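Local coordinates for protein beta-lactamase (Serratia marcescens, PDB 5GWA) that probably hydrolyses beta-lactam antibiotics to substituted beta-amino acids, as a class A extended-spectrum enzyme inhibited by avibactam, at residues G225-T230 with D258-I263; V22-L27 with F33-N38; K200-L205 with I246-S251. One frame throughout, in Å; residues are numbered along the deposited sequence.

Contact 1: G225-T230 with D258-I263. With NA (sodium ion), chain B; NA (sodium ion), chain X; NA (sodium ion), chain M.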
ATOM      1  N   GLY A 225      19.644   1.875   3.660  1.00 20.67           N
ATOM      2  CA  GLY A 225      19.137   2.856   4.588  1.00 19.08           C
ATOM      3  C   GLY A 225      18.786   4.195   3.944  1.00 18.41           C
ATOM      4  O   GLY A 225      18.522   5.159   4.639  1.00 20.31           O
ATOM      5  N   ILE A 226      18.722   4.230   2.626  1.00 18.18           N
ATOM      6  CA  ILE A 226      18.398   5.479   1.911  1.00 17.10           C
ATOM      7  C   ILE A 226      16.914   5.532   1.523  1.00 13.83           C
ATOM      8  O   ILE A 226      16.414   4.643   0.857  1.00 16.30           O
ATOM      9  CB  ILE A 226      19.235   5.578   0.630  1.00 17.79           C
ATOM     10  CG1 ILE A 226      20.715   5.455   0.984  1.00 22.63           C
ATOM     11  CG2 ILE A 226      18.967   6.880  -0.110  1.00 19.10           C
ATOM     12  CD1 ILE A 226      21.207   6.596   1.841  1.00 22.18           C
ATOM     13  N   THR A 227      16.247   6.605   1.932  1.00 14.91           N
ATOM     14  CA  THR A 227      14.908   6.903   1.471  1.00 14.55           C
ATOM     15  C   THR A 227      14.999   7.925   0.300  1.00 11.47           C
ATOM     16  O   THR A 227      15.309   9.099   0.501  1.00 13.68           O
ATOM     17  CB  THR A 227      14.077   7.442   2.614  1.00 15.52           C
ATOM     18  OG1 THR A 227      14.095   6.485   3.715  1.00 16.94           O
ATOM     19  CG2 THR A 227      12.659   7.609   2.170  1.00 14.31           C
ATOM     20  N   ALA A 228      14.668   7.444  -0.889  1.00 12.22           N
ATOM     21  CA  ALA A 228      14.834   8.245  -2.101  1.00 12.78           C
ATOM     22  C   ALA A 228      14.066   9.558  -2.080  1.00 13.48           C
ATOM     23  O   ALA A 228      14.541  10.549  -2.603  1.00 11.70           O
ATOM     24  CB  ALA A 228      14.436   7.455  -3.315  1.00 14.14           C
ATOM     25  N   ALA A 229      12.824   9.519  -1.591  1.00 12.85           N
ATOM     26  CA  ALA A 229      11.917  10.668  -1.697  1.00 11.40           C
ATOM     27  C   ALA A 229      10.976  10.795  -0.504  1.00 10.75           C
ATOM     28  O   ALA A 229      10.338   9.828  -0.107  1.00 11.94           O
ATOM     29  CB  ALA A 229      11.112  10.592  -2.976  1.00 12.35           C
ATOM     30  N   THR A 230      10.940  11.992   0.065  1.00  9.69           N
ATOM     31  CA  THR A 230       9.896  12.393   1.016  1.00  8.51           C
ATOM     32  C   THR A 230       9.562  13.843   0.650  1.00  8.54           C
ATOM     33  O   THR A 230      10.344  14.772   0.858  1.00  9.43           O
ATOM     34  CB  THR A 230      10.407  12.329   2.471  1.00  8.60           C
ATOM     35  OG1 THR A 230      10.978  11.049   2.717  1.00 12.04           O
ATOM     36  CG2 THR A 230       9.283  12.554   3.462  1.00  9.62           C
ATOM     37  N   ASP A 258      10.654  10.429  10.537  1.00 14.02           N
ATOM     38  CA  ASP A 258      10.240  11.564  11.312  1.00 16.85           C
ATOM     39  C   ASP A 258      11.056  12.819  11.020  1.00 13.82           C
ATOM     40  O   ASP A 258      10.529  13.938  10.982  1.00 15.24           O
ATOM     41  CB  ASP A 258      10.312  11.233  12.813  1.00 19.93           C
ATOM     42  CG  ASP A 258      11.735  10.931  13.288  1.00 27.35           C
ATOM     43  OD1 ASP A 258      12.450  10.093  12.667  1.00 29.26           O
ATOM     44  OD2 ASP A 258      12.134  11.490  14.326  1.00 40.57           O
ATOM     45  N   VAL A 259      12.355  12.633  10.807  1.00 15.26           N
ATOM     46  CA  VAL A 259      13.238  13.750  10.462  1.00 14.17           C
ATOM     47  C   VAL A 259      12.956  14.269   9.055  1.00 13.13           C
ATOM     48  O   VAL A 259      12.875  15.465   8.871  1.00 13.35           O
ATOM     49  CB  VAL A 259      14.713  13.316  10.547  1.00 17.05           C
ATOM     50  CG1 VAL A 259      15.649  14.399  10.037  1.00 17.28           C
ATOM     51  CG2 VAL A 259      15.058  12.984  11.993  1.00 19.90           C
ATOM     52  N   ASN A 260      12.703  13.369   8.127  1.00 13.20           N
ATOM     53  CA  ASN A 260      12.426  13.760   6.753  1.00 12.97           C
ATOM     54  C   ASN A 260      11.171  14.628   6.685  1.00 14.59           C
ATOM     55  O   ASN A 260      11.152  15.649   5.994  1.00 12.31           O
ATOM     56  CB  ASN A 260      12.329  12.520   5.878  1.00 11.95           C
ATOM     57  CG  ASN A 260      13.679  11.801   5.729  1.00 12.62           C
ATOM     58  OD1 ASN A 260      14.716  12.459   5.743  1.00 14.40           O
ATOM     59  ND2 ASN A 260      13.659  10.494   5.663  1.00 14.36           N
ATOM     60  N   GLU A 261      10.128  14.243   7.422  1.00 13.58           N
ATOM     61  CA  GLU A 261       8.922  15.040   7.460  1.00 13.05           C
ATOM     62  C   GLU A 261       9.149  16.373   8.149  1.00 13.57           C
ATOM     63  O   GLU A 261       8.679  17.402   7.705  1.00 11.10           O
ATOM     64  CB  GLU A 261       7.762  14.282   8.114  1.00 13.51           C
ATOM     65  CG  GLU A 261       7.390  13.015   7.383  1.00 13.37           C
ATOM     66  CD  GLU A 261       5.992  12.530   7.731  1.00 18.70           C
ATOM     67  OE1 GLU A 261       5.732  12.216   8.881  1.00 19.47           O
ATOM     68  OE2 GLU A 261       5.122  12.467   6.850  1.00 18.62           O
ATOM     69  N   LYS A 262       9.891  16.343   9.255  1.00 13.18           N
ATOM     70  CA  LYS A 262      10.192  17.532   9.991  1.00 14.26           C
ATOM     71  C   LYS A 262      10.979  18.547   9.182  1.00 12.35           C
ATOM     72  O   LYS A 262      10.723  19.740   9.276  1.00 12.31           O
ATOM     73  CB  LYS A 262      10.964  17.136  11.258  1.00 15.99           C
ATOM     74  CG  LYS A 262      11.322  18.284  12.171  1.00 20.72           C
ATOM     75  CD  LYS A 262      10.107  18.828  12.896  1.00 22.04           C
ATOM     76  CE  LYS A 262       9.831  18.063  14.182  1.00 30.21           C
ATOM     77  NZ  LYS A 262       8.521  18.438  14.793  1.00 31.07           N
ATOM     78  N   ILE A 263      11.845  18.069   8.278  1.00 12.89           N
ATOM     79  CA  ILE A 263      12.554  18.987   7.387  1.00 11.91           C
ATOM     80  C   ILE A 263      11.577  19.806   6.558  1.00 11.97           C
ATOM     81  O   ILE A 263      11.690  21.032   6.455  1.00 11.25           O
ATOM     82  CB  ILE A 263      13.529  18.247   6.467  1.00 11.83           C
ATOM     83  CG1 ILE A 263      14.768  17.781   7.264  1.00 11.79           C
ATOM     84  CG2 ILE A 263      14.003  19.142   5.331  1.00 12.06           C
ATOM     85  CD1 ILE A 263      15.587  16.735   6.577  1.00 13.29           C
TER
HETATM   86 NA    NA B 322      16.204   6.722   5.471  1.00 26.63          NA
HETATM   87 NA    NA X 323       9.360   8.491   2.280  1.00 29.53          NA
HETATM   88 NA    NA M 312       2.796  13.517   7.801  1.00 25.78          NA
HETATM   89  O   HOH W   1      10.849   9.622   5.117  1.00 17.93           O
HETATM   90  O   HOH W   2      15.513   5.013   7.329  1.00 41.17           O
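Thr230 and Asn260 meet almost at right angles, with both branches of the threonine set against the first side-chain carbon of the asparagine. Thr230 OG1 is 3.7 Å from Asn260 CB, and Thr230 CG2 lies 3.9 Å from that same Asn260 CB. With chi1 of Thr230 at -52°, OG1 sits beside the residue's own backbone N while CG2 is anti to it, which brings hydroxyl and methyl alike up to the helix. A water bridges the polar ends: it donates to Thr230 OG1 over 2.8 Å and accepts from Asn260 ND2 over 3.0 Å. Thr227 CB approaches Asn260 ND2, and Glu261 CG approaches Thr230 CG2, both more loosely.

Here the C-terminal helix 257-276 packs across strand 227-237 of the five-stranded antiparallel sheet of the class A fold. The short segments 227-230 and 258-263 have axes 9.4 Å apart, crossing at -37°. Short, branched threonines suit such a buried face, since they fill space while carrying a hydroxyl that needs a partner.

The next shell fixes the rotation of the Asn260 amide: Ser253 OG bonds its OD1, and ND2 also donates to Glu255 O. That carbonyl is shared with a sodium ion, which Thr227 OG1, itself hydrogen-bonded to Thr221 OG1, binds at 2.8 Å and Gly225 O at 2.9 Å, a water being a further ligand. Gly225 has a positive phi (85°), where a CB would press on the preceding carbonyl. In the next residue after Asn260, Glu261, OE2 binds a different sodium ion at 2.7 Å and meets Arg201 NE, while OE1 forms a salt bridge with Lys76 of the second subunit.

Contact 2: V22-L27 with F33-N38; sequences VGVAVL and FKLNVN
Val24 and Val37 stand side by side across a beta hairpin, pointing the same way, with Val24 CB 3.8 Å from Val37 CB. The hairpin pairs strand 21-28 with strand 34-37, one of the two outermost strands within this chain of the enzyme's five-stranded antiparallel sheet. Val26 faces Leu35 as the next hydrogen-bonded pair on the same face, and Val24 CG1 reaches diagonally to Leu35 CD2 at 4.3 Å. Beta-branched and apolar residues fit here, being compatible with extended backbone and buried beneath helices 4-15 and 257-276.

Phe33 closes this greasy face at one end. Its CG is anti to the backbone N (chi1 -179°), which swings the ring onto the face of Val26 and Leu35, so that Val26 CG1 comes to the ring edge, in its plane, 3.5 Å from Phe33 CE2. Leu7 and Leu275 of the two helices also touch the ring.

The other face, bearing Ala25, Leu27, Lys34 and Asn36, is more mixed in character. Small Ala25 packs against Pro164 and Val168 of helix 164-175. Leu27 and Lys34 run alongside each other, Leu27 CD1 lying 4.0 Å from Lys34 CB, after which the lysine chain leads away toward its charged end.

Between the faces the backbone bonds come in reciprocal pairs: Val24 N to Val37 O is 2.9 Å, with its partner running back from Val37 N to Val24 O. Val26 N to Leu35 O, at 2.8 Å, is more bent (148° at the hydrogen). Beyond the strand Asn38 takes a left-handed backbone conformation, which asparagine tolerates well, and its side chain appears to take the place of a further backbone rung: Asn38 ND2 donates to Val22 O over 2.9 Å, nearly straight at 167°.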
ATOM      1  N   VAL A  22      18.141  18.159  -0.270  1.00 10.22           N
ATOM      2  CA  VAL A  22      16.804  18.752  -0.105  1.00 10.89           C
ATOM      3  C   VAL A  22      16.641  19.892  -1.102  1.00 10.70           C
ATOM      4  O   VAL A  22      17.355  20.882  -1.068  1.00 13.20           O
ATOM      5  CB  VAL A  22      16.565  19.253   1.310  1.00 11.35           C
ATOM      6  CG1 VAL A  22      15.152  19.799   1.455  1.00 10.58           C
ATOM      7  CG2 VAL A  22      16.809  18.132   2.320  1.00 12.23           C
ATOM      8  N   GLY A  23      15.661  19.757  -1.984  1.00 10.05           N
ATOM      9  CA  GLY A  23      15.343  20.799  -2.952  1.00  9.21           C
ATOM     10  C   GLY A  23      14.157  21.603  -2.500  1.00 10.22           C
ATOM     11  O   GLY A  23      13.162  21.031  -2.055  1.00 10.67           O
ATOM     12  N   VAL A  24      14.272  22.912  -2.589  1.00  9.92           N
ATOM     13  CA  VAL A  24      13.215  23.808  -2.115  1.00 10.40           C
ATOM     14  C   VAL A  24      12.907  24.851  -3.182  1.00 10.68           C
ATOM     15  O   VAL A  24      13.816  25.463  -3.719  1.00 12.28           O
ATOM     16  CB  VAL A  24      13.628  24.567  -0.859  1.00 11.54           C
ATOM     17  CG1 VAL A  24      12.479  25.453  -0.393  1.00 13.01           C
ATOM     18  CG2 VAL A  24      14.039  23.600   0.232  1.00 11.72           C
ATOM     19  N   ALA A  25      11.625  25.112  -3.461  1.00 10.49           N
ATOM     20  CA  ALA A  25      11.258  26.300  -4.225  1.00 11.60           C
ATOM     21  C   ALA A  25      10.004  26.902  -3.641  1.00 12.45           C
ATOM     22  O   ALA A  25       9.108  26.182  -3.170  1.00 12.18           O
ATOM     23  CB  ALA A  25      11.049  26.011  -5.686  1.00 11.47           C
ATOM     24  N   VAL A  26       9.942  28.228  -3.725  1.00 12.40           N
ATOM     25  CA  VAL A  26       8.802  29.010  -3.273  1.00 12.42           C
ATOM     26  C   VAL A  26       8.557  30.079  -4.326  1.00 14.82           C
ATOM     27  O   VAL A  26       9.506  30.692  -4.828  1.00 13.01           O
ATOM     28  CB  VAL A  26       9.067  29.711  -1.921  1.00 13.02           C
ATOM     29  CG1 VAL A  26       7.784  30.375  -1.411  1.00 14.74           C
ATOM     30  CG2 VAL A  26       9.591  28.755  -0.881  1.00 13.95           C
ATOM     31  N   LEU A  27       7.290  30.296  -4.655  1.00 13.73           N
ATOM     32  CA  LEU A  27       6.888  31.381  -5.548  1.00 14.28           C
ATOM     33  C   LEU A  27       5.627  32.024  -4.993  1.00 15.18           C
ATOM     34  O   LEU A  27       4.594  31.358  -4.811  1.00 14.59           O
ATOM     35  CB  LEU A  27       6.624  30.805  -6.928  1.00 18.88           C
ATOM     36  CG  LEU A  27       6.721  31.592  -8.213  1.00 20.83           C
ATOM     37  CD1 LEU A  27       8.023  32.420  -8.215  1.00 21.97           C
ATOM     38  CD2 LEU A  27       6.715  30.608  -9.382  1.00 21.20           C
ATOM     39  N   PHE A  33       7.639  37.304  -4.926  1.00 23.57           N
ATOM     40  CA  PHE A  33       8.496  36.567  -4.026  1.00 22.92           C
ATOM     41  C   PHE A  33       8.963  35.276  -4.670  1.00 19.55           C
ATOM     42  O   PHE A  33       8.183  34.588  -5.332  1.00 18.83           O
ATOM     43  CB  PHE A  33       7.782  36.235  -2.735  1.00 24.14           C
ATOM     44  CG  PHE A  33       8.637  35.483  -1.765  1.00 27.17           C
ATOM     45  CD1 PHE A  33       9.665  36.135  -1.085  1.00 27.13           C
ATOM     46  CD2 PHE A  33       8.488  34.114  -1.598  1.00 27.80           C
ATOM     47  CE1 PHE A  33      10.465  35.452  -0.199  1.00 28.56           C
ATOM     48  CE2 PHE A  33       9.287  33.425  -0.701  1.00 29.71           C
ATOM     49  CZ  PHE A  33      10.279  34.099  -0.002  1.00 29.41           C
ATOM     50  N   LYS A  34      10.258  35.004  -4.541  1.00 18.28           N
ATOM     51  CA  LYS A  34      10.854  33.835  -5.179  1.00 19.49           C
ATOM     52  C   LYS A  34      12.043  33.370  -4.352  1.00 18.37           C
ATOM     53  O   LYS A  34      12.878  34.198  -3.967  1.00 19.08           O
ATOM     54  CB  LYS A  34      11.262  34.176  -6.610  1.00 20.75           C
ATOM     55  CG  LYS A  34      12.106  33.120  -7.300  1.00 25.86           C
ATOM     56  CD  LYS A  34      12.319  33.474  -8.768  1.00 28.30           C
ATOM     57  CE  LYS A  34      13.782  33.365  -9.148  1.00 38.17           C
ATOM     58  NZ  LYS A  34      13.998  33.876 -10.528  1.00 40.12           N
ATOM     59  N   LEU A  35      12.094  32.069  -4.019  1.00 15.92           N
ATOM     60  CA  LEU A  35      13.208  31.496  -3.290  1.00 16.74           C
ATOM     61  C   LEU A  35      13.474  30.097  -3.815  1.00 17.17           C
ATOM     62  O   LEU A  35      12.532  29.310  -3.943  1.00 16.08           O
ATOM     63  CB  LEU A  35      12.874  31.442  -1.800  1.00 20.19           C
ATOM     64  CG  LEU A  35      14.012  30.991  -0.887  1.00 27.38           C
ATOM     65  CD1 LEU A  35      14.001  31.837   0.379  1.00 30.57           C
ATOM     66  CD2 LEU A  35      13.903  29.517  -0.550  1.00 25.88           C
ATOM     67  N   ASN A  36      14.740  29.787  -4.106  1.00 14.20           N
ATOM     68  CA  ASN A  36      15.153  28.469  -4.585  1.00 14.89           C
ATOM     69  C   ASN A  36      16.342  27.999  -3.769  1.00 14.45           C
ATOM     70  O   ASN A  36      17.248  28.794  -3.477  1.00 16.96           O
ATOM     71  CB  ASN A  36      15.567  28.547  -6.039  1.00 14.98           C
ATOM     72  CG  ASN A  36      14.416  28.818  -6.976  1.00 17.42           C
ATOM     73  OD1 ASN A  36      13.326  28.263  -6.844  1.00 16.48           O
ATOM     74  ND2 ASN A  36      14.641  29.718  -7.912  1.00 20.53           N
ATOM     75  N   VAL A  37      16.356  26.724  -3.394  1.00 12.98           N
ATOM     76  CA  VAL A  37      17.481  26.083  -2.733  1.00 13.15           C
ATOM     77  C   VAL A  37      17.756  24.739  -3.403  1.00 12.26           C
ATOM     78  O   VAL A  37      16.845  23.931  -3.564  1.00 12.36           O
ATOM     79  CB  VAL A  37      17.224  25.862  -1.232  1.00 15.42           C
ATOM     80  CG1 VAL A  37      18.397  25.144  -0.584  1.00 18.21           C
ATOM     81  CG2 VAL A  37      16.933  27.193  -0.559  1.00 17.39           C
ATOM     82  N   ASN A  38      18.999  24.502  -3.821  1.00 11.75           N
ATOM     83  CA  ASN A  38      19.402  23.244  -4.426  1.00 11.47           C
ATOM     84  C   ASN A  38      18.519  22.894  -5.623  1.00 12.90           C
ATOM     85  O   ASN A  38      18.265  21.729  -5.894  1.00 12.96           O
ATOM     86  CB  ASN A  38      19.430  22.129  -3.398  1.00 13.00           C
ATOM     87  CG  ASN A  38      20.390  22.404  -2.276  1.00 14.44           C
ATOM     88  OD1 ASN A  38      21.459  22.971  -2.481  1.00 13.90           O
ATOM     89  ND2 ASN A  38      20.007  22.021  -1.058  1.00 14.71           N
TER

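Contact 3: K200-L205 with I246-S251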
ATOM      1  N   LYS A 200       1.926  16.078   8.716  1.00 12.42           N
ATOM      2  CA  LYS A 200       3.099  16.639   9.406  1.00 13.66           C
ATOM      3  C   LYS A 200       4.225  17.034   8.453  1.00 13.51           C
ATOM      4  O   LYS A 200       5.334  17.277   8.898  1.00 13.91           O
ATOM      5  CB  LYS A 200       3.612  15.672  10.483  1.00 15.96           C
ATOM      6  CG  LYS A 200       2.522  15.257  11.474  1.00 19.90           C
ATOM      7  CD  LYS A 200       1.832  16.458  12.101  1.00 26.33           C
ATOM      8  CE  LYS A 200       1.646  16.293  13.603  1.00 34.16           C
ATOM      9  NZ  LYS A 200       0.455  15.456  13.904  1.00 30.27           N
ATOM     10  N   ARG A 201       3.848  17.359   7.209  1.00 10.71           N
ATOM     11  CA  ARG A 201       4.798  17.873   6.214  1.00 10.00           C
ATOM     12  C   ARG A 201       4.601  19.366   6.053  1.00 10.41           C
ATOM     13  O   ARG A 201       4.812  20.082   7.007  1.00 12.38           O
ATOM     14  CB  ARG A 201       4.721  17.037   4.922  1.00  9.32           C
ATOM     15  CG  ARG A 201       5.059  15.575   5.160  1.00  9.83           C
ATOM     16  CD  ARG A 201       5.157  14.741   3.899  1.00 10.63           C
ATOM     17  NE  ARG A 201       5.328  13.323   4.210  1.00 11.52           N
ATOM     18  CZ  ARG A 201       5.610  12.380   3.314  1.00 10.22           C
ATOM     19  NH1 ARG A 201       5.749  12.676   2.035  1.00 10.31           N
ATOM     20  NH2 ARG A 201       5.701  11.133   3.693  1.00 12.21           N
ATOM     21  N   LEU A 202       4.195  19.889   4.889  1.00  9.21           N
ATOM     22  CA  LEU A 202       4.011  21.317   4.779  1.00 10.28           C
ATOM     23  C   LEU A 202       3.152  21.901   5.883  1.00 10.56           C
ATOM     24  O   LEU A 202       3.444  22.981   6.384  1.00 11.60           O
ATOM     25  CB  LEU A 202       3.437  21.751   3.426  1.00 10.37           C
ATOM     26  CG  LEU A 202       4.341  21.535   2.200  1.00 10.33           C
ATOM     27  CD1 LEU A 202       3.584  21.739   0.930  1.00 11.60           C
ATOM     28  CD2 LEU A 202       5.566  22.464   2.223  1.00 11.21           C
ATOM     29  N   LYS A 203       2.050  21.230   6.214  1.00 11.22           N
ATOM     30  CA  LYS A 203       1.089  21.669   7.224  0.50 12.28           C
ATOM     31  C   LYS A 203       1.597  21.552   8.669  1.00 13.67           C
ATOM     32  O   LYS A 203       0.979  22.057   9.584  1.00 14.30           O
ATOM     33  CB  LYS A 203      -0.196  20.848   7.080  0.50 12.00           C
ATOM     34  CG  LYS A 203      -1.019  21.177   5.826  0.50 13.06           C
ATOM     35  CD  LYS A 203      -2.125  20.159   5.609  0.50 16.20           C
ATOM     36  CE  LYS A 203      -3.185  20.237   6.691  0.50 18.90           C
ATOM     37  NZ  LYS A 203      -4.012  21.459   6.542  0.50 18.44           N
ATOM     38  N   GLY A 204       2.706  20.852   8.890  1.00 12.79           N
ATOM     39  CA  GLY A 204       2.989  20.312  10.216  1.00 12.98           C
ATOM     40  C   GLY A 204       3.100  21.330  11.333  1.00 15.28           C
ATOM     41  O   GLY A 204       2.703  21.045  12.482  1.00 15.07           O
ATOM     42  N   LEU A 205       3.780  22.430  11.048  1.00 13.36           N
ATOM     43  CA  LEU A 205       4.039  23.454  12.066  1.00 14.37           C
ATOM     44  C   LEU A 205       3.334  24.785  11.784  1.00 15.99           C
ATOM     45  O   LEU A 205       3.616  25.787  12.448  1.00 19.57           O
ATOM     46  CB  LEU A 205       5.544  23.650  12.258  1.00 12.99           C
ATOM     47  CG  LEU A 205       6.329  22.437  12.690  1.00 14.66           C
ATOM     48  CD1 LEU A 205       7.819  22.614  12.498  1.00 13.79           C
ATOM     49  CD2 LEU A 205       6.019  22.083  14.141  1.00 17.06           C
ATOM     50  N   ILE A 246       4.748  26.339  -2.760  1.00 10.78           N
ATOM     51  CA  ILE A 246       5.968  25.816  -2.179  1.00 11.12           C
ATOM     52  C   ILE A 246       6.113  24.341  -2.572  1.00 12.09           C
ATOM     53  O   ILE A 246       5.148  23.593  -2.622  1.00 11.01           O
ATOM     54  CB  ILE A 246       5.999  26.005  -0.646  1.00 12.45           C
ATOM     55  CG1 ILE A 246       7.260  25.431  -0.011  1.00 13.69           C
ATOM     56  CG2 ILE A 246       4.753  25.432   0.003  1.00 14.27           C
ATOM     57  CD1 ILE A 246       7.519  25.962   1.378  1.00 13.46           C
ATOM     58  N   ALA A 247       7.347  23.938  -2.852  1.00 10.21           N
ATOM     59  CA  ALA A 247       7.657  22.545  -3.095  1.00 10.30           C
ATOM     60  C   ALA A 247       8.911  22.144  -2.363  1.00 11.68           C
ATOM     61  O   ALA A 247       9.929  22.851  -2.447  1.00 11.45           O
ATOM     62  CB  ALA A 247       7.817  22.314  -4.570  1.00  9.63           C
ATOM     63  N   VAL A 248       8.842  21.076  -1.572  1.00  9.55           N
ATOM     64  CA  VAL A 248      10.019  20.582  -0.878  1.00 11.06           C
ATOM     65  C   VAL A 248      10.217  19.114  -1.200  1.00 10.04           C
ATOM     66  O   VAL A 248       9.295  18.305  -1.063  1.00  9.73           O
ATOM     67  CB  VAL A 248       9.955  20.781   0.656  1.00 10.69           C
ATOM     68  CG1 VAL A 248      11.227  20.285   1.326  1.00 12.45           C
ATOM     69  CG2 VAL A 248       9.695  22.246   1.003  1.00 12.17           C
ATOM     70  N   TYR A 249      11.432  18.757  -1.637  1.00  9.92           N
ATOM     71  CA  TYR A 249      11.790  17.380  -1.951  1.00 10.23           C
ATOM     72  C   TYR A 249      12.961  16.963  -1.075  1.00  9.75           C
ATOM     73  O   TYR A 249      14.050  17.501  -1.206  1.00 10.13           O
ATOM     74  CB  TYR A 249      12.226  17.244  -3.424  1.00 10.78           C
ATOM     75  CG  TYR A 249      11.158  17.661  -4.373  1.00  9.62           C
ATOM     76  CD1 TYR A 249      10.997  18.985  -4.735  1.00  9.73           C
ATOM     77  CD2 TYR A 249      10.300  16.720  -4.935  1.00  9.46           C
ATOM     78  CE1 TYR A 249      10.012  19.364  -5.625  1.00  9.45           C
ATOM     79  CE2 TYR A 249       9.235  17.107  -5.721  1.00  8.85           C
ATOM     80  CZ  TYR A 249       9.092  18.412  -6.041  1.00  9.89           C
ATOM     81  OH  TYR A 249       8.061  18.722  -6.873  1.00  9.93           O
ATOM     82  N   VAL A 250      12.722  16.115  -0.071  1.00 10.25           N
ATOM     83  CA  VAL A 250      13.816  15.551   0.719  1.00 10.97           C
ATOM     84  C   VAL A 250      14.246  14.251   0.072  1.00 10.89           C
ATOM     85  O   VAL A 250      13.498  13.261   0.071  1.00 11.16           O
ATOM     86  CB  VAL A 250      13.366  15.303   2.183  1.00 12.31           C
ATOM     87  CG1 VAL A 250      14.516  14.725   2.994  1.00 12.20           C
ATOM     88  CG2 VAL A 250      12.816  16.564   2.816  1.00 12.74           C
ATOM     89  N   SER A 251      15.413  14.258  -0.595  1.00 11.90           N
ATOM     90  CA  SER A 251      15.792  13.125  -1.418  1.00 11.19           C
ATOM     91  C   SER A 251      17.040  12.419  -0.919  1.00 11.72           C
ATOM     92  O   SER A 251      17.836  13.010  -0.219  1.00 12.37           O
ATOM     93  CB  SER A 251      15.930  13.526  -2.900  1.00 11.02           C
ATOM     94  OG  SER A 251      17.119  14.271  -3.128  1.00 14.14           O
TER
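Leu202, which meets Ile246 and Val248 across this contact, sits in a type I beta turn running from Arg201 to Gly204 and closed by Gly204 N donating to Arg201 O over 2.9 Å. Residues 246-251, by contrast, form part of a beta strand. The backbones stay well apart, the nearest approach of alpha carbons being 8.3 Å, from Leu202 CA to Val248 CA, and side chains alone span the gap. Gly204 suits its place in the turn because a CB there would clash with Lys200 O.

The side chains of Leu202 and Ile246 lie alongside one another, running in opposite senses. Both leucine methyls meet one branch of the isoleucine: Leu202 CD2 is 3.8 Å from Ile246 CG2, and Leu202 CD1 is 4.0 Å from that Ile246 CG2. Leu202 CD2 also lies 4.1 Å from Ile246 CD1 and so rests against both branches of the isoleucine. With CG1 of Ile246 anti to the backbone N (chi1 179°), the methyl CG2 takes the position between N and carbonyl carbon, and it is this methyl that meets both ends of Leu202. Val248 CG2 touches more lightly, 4.3 Å from Leu202 CD2.

This packing joins the loop ahead of strand 212-218 to one face of the class A beta-sheet, where Ile264 of helix 257-276 also touches Leu202, while Ala247 and Tyr249 touch helix 164-175 on the reverse face.

Leu202 N is hydrogen-bonded to Asp232 OD2, and immediately before it Arg201 lines the avibactam pocket: its NH1 bonds Gly217 O and Asn231 O, and its NH2 bonds Ser218 OG, bonds that hold the guanidinium beside the lysine-threonine-glycine segment (Lys215, Thr216, Gly217).

Overall arrangement
All three contacts involve the five-stranded antiparallel sheet, across which strands 34-37, 21-28, 243-253, 227-237 and 212-218 follow in that order. Contact 2 comes first along the chain and closes before the others open; contacts 1 and 3 alternate their segments. Centres of contacts 1 and 3 lie about 10 Å apart, those of 2 and 3 about 12 Å, those of 1 and 2 about 18 Å. Strand 243-253 bonds to the hairpin on one flank and to strand 227-237 on the other, while helix 257-276 spans them. Contact 3 also brings Arg201 of the avibactam pocket beside contact 1, where it forms a salt bridge with Glu261, linking a residue of the pocket to helix 257-276.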